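Long-range contact in HicB3 antitoxin (Yersinia pestis, PDB 4P78), which binds the HicA3 toxin and, as the antitoxin of a type II toxin-antitoxin pair, probably neutralises it: residues I2-F14 with Y17-F31. Residues are numbered along the deposited sequence; the frame is centred on the assembly and turned at random.
Sequences IYPIFIFKTVEGF and YFPDIDGCFFAGNTF
Phe6 and Tyr17 form an antiparallel hydrogen-bonded pair between strand 2-9 and the end of the hairpin's return strand, and Phe14 pairs likewise with Gly28 of strand 25-28, so strand 14-17 lies between strands 2-9 and 25-28. Each pair is closed by two N-H...O hydrogen bonds; Phe6 N reaches Tyr17 O at 2.9 Å, nearly straight at 172°.

On the face carrying Phe6, Phe8 and Tyr17, Pro19 lays its CB over the Phe6 ring, 3.7 Å from the centroid, while Phe6 CB rests over one face of Tyr17. The Phe8 ring lies near parallel to that of Tyr17 but displaced, so the two barely overlap, meeting through their CE2 atoms at 3.5 Å. Helix 70-75 covers this cluster through Leu72 and Arg71.

The other face turns to helix 31-52. Ile5 bridges two rings there: CG2, anti to the carbonyl carbon, sits over the Phe18 ring, 3.6 Å from CE1, and also meets CZ of Phe26. Ile7 CG2 touches the Phe26 ring at its edge. At the start of the helix Phe31 makes an offset stack with Phe14, centroids 4.6 Å apart and planes at 26°, and Ile7 CD1 abuts the edge of Phe31; Phe81 of the second subunit meets the same ring.

At the turn after Phe18, one water donates to Pro4 O and Asp20 OD2 and accepts from Asp20 N; Tyr66 is a further partner of OD2. At the far end, Glu12 forms a salt bridge with Arg46 of the HicA3 toxin chain and accepts from the backbone N of its Lys47, while Asn29 OD1 is hydrogen-bonded to the same arginine. Aromatic and aliphatic packing thus holds both faces of the sheet, while polar ends at one margin bond to the toxin, consistent with a part in recognising it.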
ATOM      1  N   ILE A   2       7.469 -10.229  -0.405  1.00 41.07           N
ATOM      2  CA  ILE A   2       6.393  -9.247  -0.313  1.00 36.64           C
ATOM      3  C   ILE A   2       6.109  -8.610  -1.664  1.00 31.58           C
ATOM      4  O   ILE A   2       7.000  -8.042  -2.289  1.00 33.26           O
ATOM      5  CB  ILE A   2       6.716  -8.119   0.692  1.00 37.78           C
ATOM      6  CG1 ILE A   2       6.927  -8.682   2.090  1.00 42.58           C
ATOM      7  CG2 ILE A   2       5.565  -7.115   0.756  1.00 34.93           C
ATOM      8  CD1 ILE A   2       5.652  -9.168   2.706  1.00 48.40           C
ATOM      9  N   TYR A   3       4.854  -8.693  -2.101  1.00 30.65           N
ATOM     10  CA  TYR A   3       4.440  -8.052  -3.335  1.00 28.21           C
ATOM     11  C   TYR A   3       3.448  -6.928  -3.100  1.00 24.99           C
ATOM     12  O   TYR A   3       2.581  -7.021  -2.227  1.00 27.21           O
ATOM     13  CB  TYR A   3       3.827  -9.076  -4.293  1.00 33.38           C
ATOM     14  CG  TYR A   3       4.839  -9.761  -5.170  1.00 38.76           C
ATOM     15  CD1 TYR A   3       5.445 -10.946  -4.775  1.00 41.43           C
ATOM     16  CD2 TYR A   3       5.188  -9.221  -6.403  1.00 39.14           C
ATOM     17  CE1 TYR A   3       6.376 -11.571  -5.590  1.00 40.31           C
ATOM     18  CE2 TYR A   3       6.107  -9.841  -7.218  1.00 38.96           C
ATOM     19  CZ  TYR A   3       6.698 -11.015  -6.811  1.00 43.71           C
ATOM     20  OH  TYR A   3       7.622 -11.627  -7.641  1.00 48.14           O
ATOM     21  N   PRO A   4       3.568  -5.858  -3.894  1.00 25.71           N
ATOM     22  CA  PRO A   4       2.571  -4.785  -3.875  1.00 24.26           C
ATOM     23  C   PRO A   4       1.320  -5.201  -4.619  1.00 24.78           C
ATOM     24  O   PRO A   4       1.431  -5.893  -5.641  1.00 22.89           O
ATOM     25  CB  PRO A   4       3.261  -3.642  -4.607  1.00 22.01           C
ATOM     26  CG  PRO A   4       4.250  -4.332  -5.530  1.00 25.87           C
ATOM     27  CD  PRO A   4       4.683  -5.585  -4.824  1.00 24.83           C
ATOM     28  N   ILE A   5       0.158  -4.802  -4.110  1.00 21.33           N
ATOM     29  CA  ILE A   5      -1.090  -4.896  -4.864  1.00 21.03           C
ATOM     30  C   ILE A   5      -1.769  -3.533  -4.866  1.00 20.87           C
ATOM     31  O   ILE A   5      -1.591  -2.745  -3.938  1.00 23.96           O
ATOM     32  CB  ILE A   5      -2.051  -5.965  -4.286  1.00 22.58           C
ATOM     33  CG1 ILE A   5      -2.302  -5.726  -2.797  1.00 21.83           C
ATOM     34  CG2 ILE A   5      -1.504  -7.393  -4.535  1.00 22.26           C
ATOM     35  CD1 ILE A   5      -3.409  -6.604  -2.216  1.00 23.77           C
ATOM     36  N   PHE A   6      -2.506  -3.233  -5.930  1.00 20.49           N
ATOM     37  CA  PHE A   6      -3.326  -2.027  -5.989  1.00 21.07           C
ATOM     38  C   PHE A   6      -4.754  -2.481  -5.772  1.00 23.59           C
ATOM     39  O   PHE A   6      -5.226  -3.359  -6.497  1.00 22.49           O
ATOM     40  CB  PHE A   6      -3.211  -1.301  -7.343  1.00 21.82           C
ATOM     41  CG  PHE A   6      -1.914  -0.581  -7.567  1.00 18.64           C
ATOM     42  CD1 PHE A   6      -0.916  -0.572  -6.605  1.00 19.51           C
ATOM     43  CD2 PHE A   6      -1.702   0.111  -8.746  1.00 21.16           C
ATOM     44  CE1 PHE A   6       0.264   0.099  -6.830  1.00 22.08           C
ATOM     45  CE2 PHE A   6      -0.523   0.791  -8.970  1.00 20.46           C
ATOM     46  CZ  PHE A   6       0.456   0.785  -8.010  1.00 20.21           C
ATOM     47  N   ILE A   7      -5.453  -1.927  -4.779  1.00 23.31           N
ATOM     48  CA  ILE A   7      -6.834  -2.331  -4.599  1.00 22.11           C
ATOM     49  C   ILE A   7      -7.818  -1.163  -4.576  1.00 27.77           C
ATOM     50  O   ILE A   7      -7.475  -0.022  -4.252  1.00 27.56           O
ATOM     51  CB  ILE A   7      -7.025  -3.173  -3.318  1.00 23.69           C
ATOM     52  CG1 ILE A   7      -6.885  -2.334  -2.065  1.00 28.86           C
ATOM     53  CG2 ILE A   7      -6.061  -4.352  -3.289  1.00 27.46           C
ATOM     54  CD1 ILE A   7      -7.161  -3.125  -0.810  1.00 33.50           C
ATOM     55  N   PHE A   8      -9.058  -1.493  -4.917  1.00 23.83           N
ATOM     56  CA  PHE A   8     -10.108  -0.522  -5.164  1.00 25.08           C
ATOM     57  C   PHE A   8     -11.379  -1.014  -4.509  1.00 26.43           C
ATOM     58  O   PHE A   8     -11.668  -2.213  -4.524  1.00 26.22           O
ATOM     59  CB  PHE A   8     -10.323  -0.327  -6.667  1.00 22.07           C
ATOM     60  CG  PHE A   8      -9.085   0.050  -7.400  1.00 27.28           C
ATOM     61  CD1 PHE A   8      -8.773   1.383  -7.620  1.00 26.07           C
ATOM     62  CD2 PHE A   8      -8.210  -0.926  -7.855  1.00 23.89           C
ATOM     63  CE1 PHE A   8      -7.618   1.730  -8.298  1.00 25.31           C
ATOM     64  CE2 PHE A   8      -7.054  -0.575  -8.517  1.00 21.98           C
ATOM     65  CZ  PHE A   8      -6.759   0.760  -8.734  1.00 22.37           C
ATOM     66  N   LYS A   9     -12.136  -0.095  -3.926  1.00 29.44           N
ATOM     67  CA  LYS A   9     -13.388  -0.451  -3.261  1.00 32.66           C
ATOM     68  C   LYS A   9     -14.470  -0.889  -4.253  1.00 31.26           C
ATOM     69  O   LYS A   9     -14.655  -0.258  -5.288  1.00 32.63           O
ATOM     70  CB  LYS A   9     -13.889   0.728  -2.435  1.00 32.76           C
ATOM     71  CG  LYS A   9     -14.094   0.401  -0.975  1.00 39.47           C
ATOM     72  CD  LYS A   9     -15.212  -0.584  -0.811  1.00 40.75           C
ATOM     73  CE  LYS A   9     -15.146  -1.291   0.535  1.00 40.80           C
ATOM     74  NZ  LYS A   9     -16.080  -2.455   0.555  1.00 43.16           N
ATOM     75  N   THR A  10     -15.169  -1.977  -3.933  1.00 31.67           N
ATOM     76  CA  THR A  10     -16.336  -2.418  -4.694  1.00 36.36           C
ATOM     77  C   THR A  10     -17.523  -2.496  -3.738  1.00 40.36           C
ATOM     78  O   THR A  10     -17.368  -2.256  -2.538  1.00 41.73           O
ATOM     79  CB  THR A  10     -16.141  -3.807  -5.356  1.00 33.83           C
ATOM     80  OG1 THR A  10     -16.040  -4.811  -4.339  1.00 33.39           O
ATOM     81  CG2 THR A  10     -14.880  -3.846  -6.226  1.00 29.36           C
ATOM     82  N   VAL A  11     -18.699  -2.858  -4.248  1.00 40.02           N
ATOM     83  CA  VAL A  11     -19.846  -3.015  -3.364  1.00 41.42           C
ATOM     84  C   VAL A  11     -19.647  -4.259  -2.489  1.00 45.86           C
ATOM     85  O   VAL A  11     -19.948  -4.231  -1.298  1.00 50.44           O
ATOM     86  CB  VAL A  11     -21.189  -3.092  -4.147  1.00 47.01           C
ATOM     87  CG1 VAL A  11     -21.254  -1.985  -5.185  1.00 45.61           C
ATOM     88  CG2 VAL A  11     -21.394  -4.449  -4.811  1.00 47.95           C
ATOM     89  N   GLU A  12     -19.091  -5.326  -3.065  1.00 48.15           N
ATOM     90  CA  GLU A  12     -18.871  -6.577  -2.339  1.00 46.86           C
ATOM     91  C   GLU A  12     -17.762  -6.413  -1.298  1.00 47.85           C
ATOM     92  O   GLU A  12     -17.891  -6.862  -0.156  1.00 52.48           O
ATOM     93  CB  GLU A  12     -18.523  -7.710  -3.312  1.00 49.46           C
ATOM     94  CG  GLU A  12     -19.699  -8.269  -4.124  1.00 46.87           C
ATOM     95  CD  GLU A  12     -19.235  -9.027  -5.366  1.00 48.83           C
ATOM     96  OE1 GLU A  12     -18.446  -8.443  -6.152  1.00 48.26           O
ATOM     97  OE2 GLU A  12     -19.632 -10.208  -5.550  1.00 44.23           O
ATOM     98  N   GLY A  13     -16.678  -5.761  -1.702  1.00 37.35           N
ATOM     99  CA  GLY A  13     -15.574  -5.467  -0.810  1.00 37.68           C
ATOM    100  C   GLY A  13     -14.473  -4.739  -1.566  1.00 35.03           C
ATOM    101  O   GLY A  13     -14.494  -3.512  -1.681  1.00 29.83           O
ATOM    102  N   PHE A  14     -13.512  -5.495  -2.093  1.00 30.81           N
ATOM    103  CA  PHE A  14     -12.417  -4.911  -2.863  1.00 25.86           C
ATOM    104  C   PHE A  14     -12.024  -5.768  -4.061  1.00 25.05           C
ATOM    105  O   PHE A  14     -12.218  -6.981  -4.066  1.00 23.38           O
ATOM    106  CB  PHE A  14     -11.176  -4.715  -1.994  1.00 32.23           C
ATOM    107  CG  PHE A  14     -11.444  -4.020  -0.689  1.00 38.54           C
ATOM    108  CD1 PHE A  14     -11.352  -2.644  -0.597  1.00 36.72           C
ATOM    109  CD2 PHE A  14     -11.774  -4.749   0.447  1.00 38.65           C
ATOM    110  CE1 PHE A  14     -11.588  -2.002   0.606  1.00 40.15           C
ATOM    111  CE2 PHE A  14     -12.016  -4.113   1.649  1.00 39.39           C
ATOM    112  CZ  PHE A  14     -11.921  -2.739   1.727  1.00 40.91           C
ATOM    113  N   TYR A  17      -5.246  -5.542  -8.642  1.00 21.75           N
ATOM    114  CA  TYR A  17      -4.274  -6.254  -9.464  1.00 24.26           C
ATOM    115  C   TYR A  17      -2.872  -6.048  -8.905  1.00 22.97           C
ATOM    116  O   TYR A  17      -2.662  -5.180  -8.049  1.00 20.32           O
ATOM    117  CB  TYR A  17      -4.347  -5.779 -10.925  1.00 20.00           C
ATOM    118  CG  TYR A  17      -4.323  -4.266 -11.070  1.00 21.48           C
ATOM    119  CD1 TYR A  17      -3.113  -3.571 -11.138  1.00 20.98           C
ATOM    120  CD2 TYR A  17      -5.510  -3.531 -11.138  1.00 20.31           C
ATOM    121  CE1 TYR A  17      -3.083  -2.188 -11.266  1.00 21.32           C
ATOM    122  CE2 TYR A  17      -5.489  -2.149 -11.255  1.00 20.08           C
ATOM    123  CZ  TYR A  17      -4.274  -1.483 -11.318  1.00 21.59           C
ATOM    124  OH  TYR A  17      -4.252  -0.113 -11.448  1.00 21.75           O
ATOM    125  N   PHE A  18      -1.934  -6.869  -9.364  1.00 20.06           N
ATOM    126  CA  PHE A  18      -0.517  -6.667  -9.090  1.00 22.87           C
ATOM    127  C   PHE A  18       0.017  -5.649 -10.082  1.00 22.48           C
ATOM    128  O   PHE A  18      -0.007  -5.898 -11.289  1.00 21.63           O
ATOM    129  CB  PHE A  18       0.271  -7.978  -9.225  1.00 21.39           C
ATOM    130  CG  PHE A  18      -0.072  -9.029  -8.187  1.00 24.28           C
ATOM    131  CD1 PHE A  18       0.658  -9.129  -7.007  1.00 22.36           C
ATOM    132  CD2 PHE A  18      -1.094  -9.934  -8.407  1.00 23.00           C
ATOM    133  CE1 PHE A  18       0.370 -10.105  -6.073  1.00 21.21           C
ATOM    134  CE2 PHE A  18      -1.389 -10.909  -7.468  1.00 23.53           C
ATOM    135  CZ  PHE A  18      -0.653 -10.995  -6.302  1.00 24.67           C
ATOM    136  N   PRO A  19       0.502  -4.499  -9.596  1.00 24.38           N
ATOM    137  CA  PRO A  19       1.026  -3.509 -10.548  1.00 21.52           C
ATOM    138  C   PRO A  19       2.262  -4.012 -11.310  1.00 21.82           C
ATOM    139  O   PRO A  19       2.549  -3.509 -12.385  1.00 25.20           O
ATOM    140  CB  PRO A  19       1.381  -2.313  -9.646  1.00 23.28           C
ATOM    141  CG  PRO A  19       1.672  -2.935  -8.307  1.00 23.72           C
ATOM    142  CD  PRO A  19       0.650  -4.052  -8.199  1.00 23.02           C
ATOM    143  N   ASP A  20       2.976  -4.992 -10.770  1.00 20.89           N
ATOM    144  CA  ASP A  20       4.130  -5.549 -11.479  1.00 24.14           C
ATOM    145  C   ASP A  20       3.764  -6.740 -12.373  1.00 28.73           C
ATOM    146  O   ASP A  20       4.608  -7.269 -13.106  1.00 26.72           O
ATOM    147  CB  ASP A  20       5.204  -5.988 -10.493  1.00 22.64           C
ATOM    148  CG  ASP A  20       5.699  -4.834  -9.632  1.00 32.00           C
ATOM    149  OD1 ASP A  20       6.279  -3.881 -10.182  1.00 34.37           O
ATOM    150  OD2 ASP A  20       5.476  -4.876  -8.410  1.00 30.44           O
ATOM    151  N   ILE A  21       2.519  -7.182 -12.297  1.00 22.70           N
ATOM    152  CA  ILE A  21       2.123  -8.358 -13.060  1.00 25.46           C
ATOM    153  C   ILE A  21       0.900  -8.005 -13.897  1.00 26.20           C
ATOM    154  O   ILE A  21      -0.234  -8.127 -13.432  1.00 24.68           O
ATOM    155  CB  ILE A  21       1.847  -9.560 -12.130  1.00 23.81           C
ATOM    156  CG1 ILE A  21       2.935  -9.639 -11.048  1.00 25.06           C
ATOM    157  CG2 ILE A  21       1.780 -10.859 -12.923  1.00 24.99           C
ATOM    158  CD1 ILE A  21       2.778 -10.808 -10.111  1.00 26.31           C
ATOM    159  N   ASP A  22       1.160  -7.509 -15.108  1.00 26.65           N
ATOM    160  CA  ASP A  22       0.110  -7.112 -16.041  1.00 29.15           C
ATOM    161  C   ASP A  22      -0.864  -8.248 -16.283  1.00 26.90           C
ATOM    162  O   ASP A  22      -0.457  -9.326 -16.715  1.00 25.64           O
ATOM    163  CB  ASP A  22       0.699  -6.683 -17.391  1.00 35.61           C
ATOM    164  CG  ASP A  22       1.263  -5.275 -17.373  1.00 43.43           C
ATOM    165  OD1 ASP A  22       0.878  -4.449 -16.506  1.00 37.53           O
ATOM    166  OD2 ASP A  22       2.095  -4.994 -18.256  1.00 45.08           O
ATOM    167  N   GLY A  23      -2.138  -7.990 -16.014  1.00 26.05           N
ATOM    168  CA  GLY A  23      -3.207  -8.929 -16.310  1.00 23.87           C
ATOM    169  C   GLY A  23      -3.610  -9.790 -15.132  1.00 22.01           C
ATOM    170  O   GLY A  23      -4.552 -10.583 -15.223  1.00 21.50           O
ATOM    171  N   CYS A  24      -2.909  -9.653 -14.010  1.00 20.28           N
ATOM    172  CA  CYS A  24      -3.214 -10.515 -12.870  1.00 19.82           C
ATOM    173  C   CYS A  24      -4.159  -9.821 -11.893  1.00 23.67           C
ATOM    174  O   CYS A  24      -3.714  -9.003 -11.069  1.00 19.83           O
ATOM    175  CB  CYS A  24      -1.929 -10.927 -12.156  1.00 21.27           C
ATOM    176  SG  CYS A  24      -2.181 -12.186 -10.882  1.00 25.15           S
ATOM    177  N   PHE A  25      -5.449 -10.160 -11.979  1.00 20.91           N
ATOM    178  CA  PHE A  25      -6.491  -9.525 -11.167  1.00 22.01           C
ATOM    179  C   PHE A  25      -7.021 -10.460 -10.075  1.00 24.19           C
ATOM    180  O   PHE A  25      -6.869 -11.674 -10.150  1.00 22.55           O
ATOM    181  CB  PHE A  25      -7.665  -9.064 -12.047  1.00 20.55           C
ATOM    182  CG  PHE A  25      -7.281  -8.085 -13.136  1.00 23.52           C
ATOM    183  CD1 PHE A  25      -7.267  -6.720 -12.889  1.00 21.33           C
ATOM    184  CD2 PHE A  25      -6.971  -8.534 -14.420  1.00 22.18           C
ATOM    185  CE1 PHE A  25      -6.928  -5.817 -13.896  1.00 22.75           C
ATOM    186  CE2 PHE A  25      -6.638  -7.643 -15.420  1.00 21.24           C
ATOM    187  CZ  PHE A  25      -6.620  -6.286 -15.167  1.00 20.66           C
ATOM    188  N   PHE A  26      -7.661  -9.882  -9.068  1.00 20.19           N
ATOM    189  CA  PHE A  26      -8.135 -10.643  -7.915  1.00 23.91           C
ATOM    190  C   PHE A  26      -9.196  -9.828  -7.207  1.00 23.35           C
ATOM    191  O   PHE A  26      -9.366  -8.648  -7.509  1.00 22.99           O
ATOM    192  CB  PHE A  26      -6.989 -10.963  -6.955  1.00 23.24           C
ATOM    193  CG  PHE A  26      -6.174  -9.754  -6.586  1.00 25.32           C
ATOM    194  CD1 PHE A  26      -6.640  -8.851  -5.650  1.00 22.18           C
ATOM    195  CD2 PHE A  26      -4.969  -9.504  -7.208  1.00 22.49           C
ATOM    196  CE1 PHE A  26      -5.906  -7.721  -5.330  1.00 28.31           C
ATOM    197  CE2 PHE A  26      -4.228  -8.390  -6.883  1.00 22.96           C
ATOM    198  CZ  PHE A  26      -4.702  -7.494  -5.948  1.00 22.68           C
ATOM    199  N   ALA A  27      -9.892 -10.442  -6.255  1.00 23.57           N
ATOM    200  CA  ALA A  27     -10.979  -9.766  -5.544  1.00 24.68           C
ATOM    201  C   ALA A  27     -11.260 -10.498  -4.249  1.00 28.08           C
ATOM    202  O   ALA A  27     -10.892 -11.659  -4.098  1.00 27.06           O
ATOM    203  CB  ALA A  27     -12.252  -9.696  -6.408  1.00 20.70           C
ATOM    204  N   GLY A  28     -11.905  -9.815  -3.311  1.00 28.24           N
ATOM    205  CA  GLY A  28     -12.234 -10.409  -2.033  1.00 31.42           C
ATOM    206  C   GLY A  28     -13.110  -9.485  -1.217  1.00 35.11           C
ATOM    207  O   GLY A  28     -13.153  -8.269  -1.455  1.00 30.15           O
ATOM    208  N   ASN A  29     -13.801 -10.069  -0.244  1.00 37.63           N
ATOM    209  CA  ASN A  29     -14.775  -9.343   0.568  1.00 38.94           C
ATOM    210  C   ASN A  29     -14.139  -8.688   1.787  1.00 37.21           C
ATOM    211  O   ASN A  29     -14.643  -7.696   2.295  1.00 39.80           O
ATOM    212  CB  ASN A  29     -15.895 -10.285   1.008  1.00 37.63           C
ATOM    213  CG  ASN A  29     -16.628 -10.902  -0.168  1.00 48.65           C
ATOM    214  OD1 ASN A  29     -16.773 -10.273  -1.215  1.00 47.23           O
ATOM    215  ND2 ASN A  29     -17.095 -12.137  -0.001  1.00 56.34           N
ATOM    216  N   THR A  30     -13.035  -9.261   2.251  1.00 34.77           N
ATOM    217  CA  THR A  30     -12.287  -8.722   3.381  1.00 34.41           C
ATOM    218  C   THR A  30     -10.832  -8.642   2.992  1.00 41.07           C
ATOM    219  O   THR A  30     -10.426  -9.214   1.974  1.00 37.56           O
ATOM    220  CB  THR A  30     -12.420  -9.596   4.641  1.00 38.43           C
ATOM    221  OG1 THR A  30     -11.737 -10.840   4.425  1.00 40.17           O
ATOM    222  CG2 THR A  30     -13.894  -9.870   4.972  1.00 32.59           C
ATOM    223  N   PHE A  31     -10.033  -7.959   3.800  1.00 33.54           N
ATOM    224  CA  PHE A  31      -8.629  -7.843   3.471  1.00 36.73           C
ATOM    225  C   PHE A  31      -7.963  -9.229   3.504  1.00 37.76           C
ATOM    226  O   PHE A  31      -7.133  -9.547   2.653  1.00 36.74           O
ATOM    227  CB  PHE A  31      -7.942  -6.845   4.411  1.00 32.57           C
ATOM    228  CG  PHE A  31      -8.344  -5.400   4.159  1.00 39.47           C
ATOM    229  CD1 PHE A  31      -7.990  -4.754   2.979  1.00 37.05           C
ATOM    230  CD2 PHE A  31      -9.071  -4.687   5.102  1.00 37.62           C
ATOM    231  CE1 PHE A  31      -8.356  -3.412   2.747  1.00 33.62           C
ATOM    232  CE2 PHE A  31      -9.442  -3.361   4.871  1.00 31.64           C
ATOM    233  CZ  PHE A  31      -9.078  -2.729   3.700  1.00 33.19           C
TER
HETATM  234  O   HOH W   1       2.934  -6.389  -8.015  1.00 21.39           O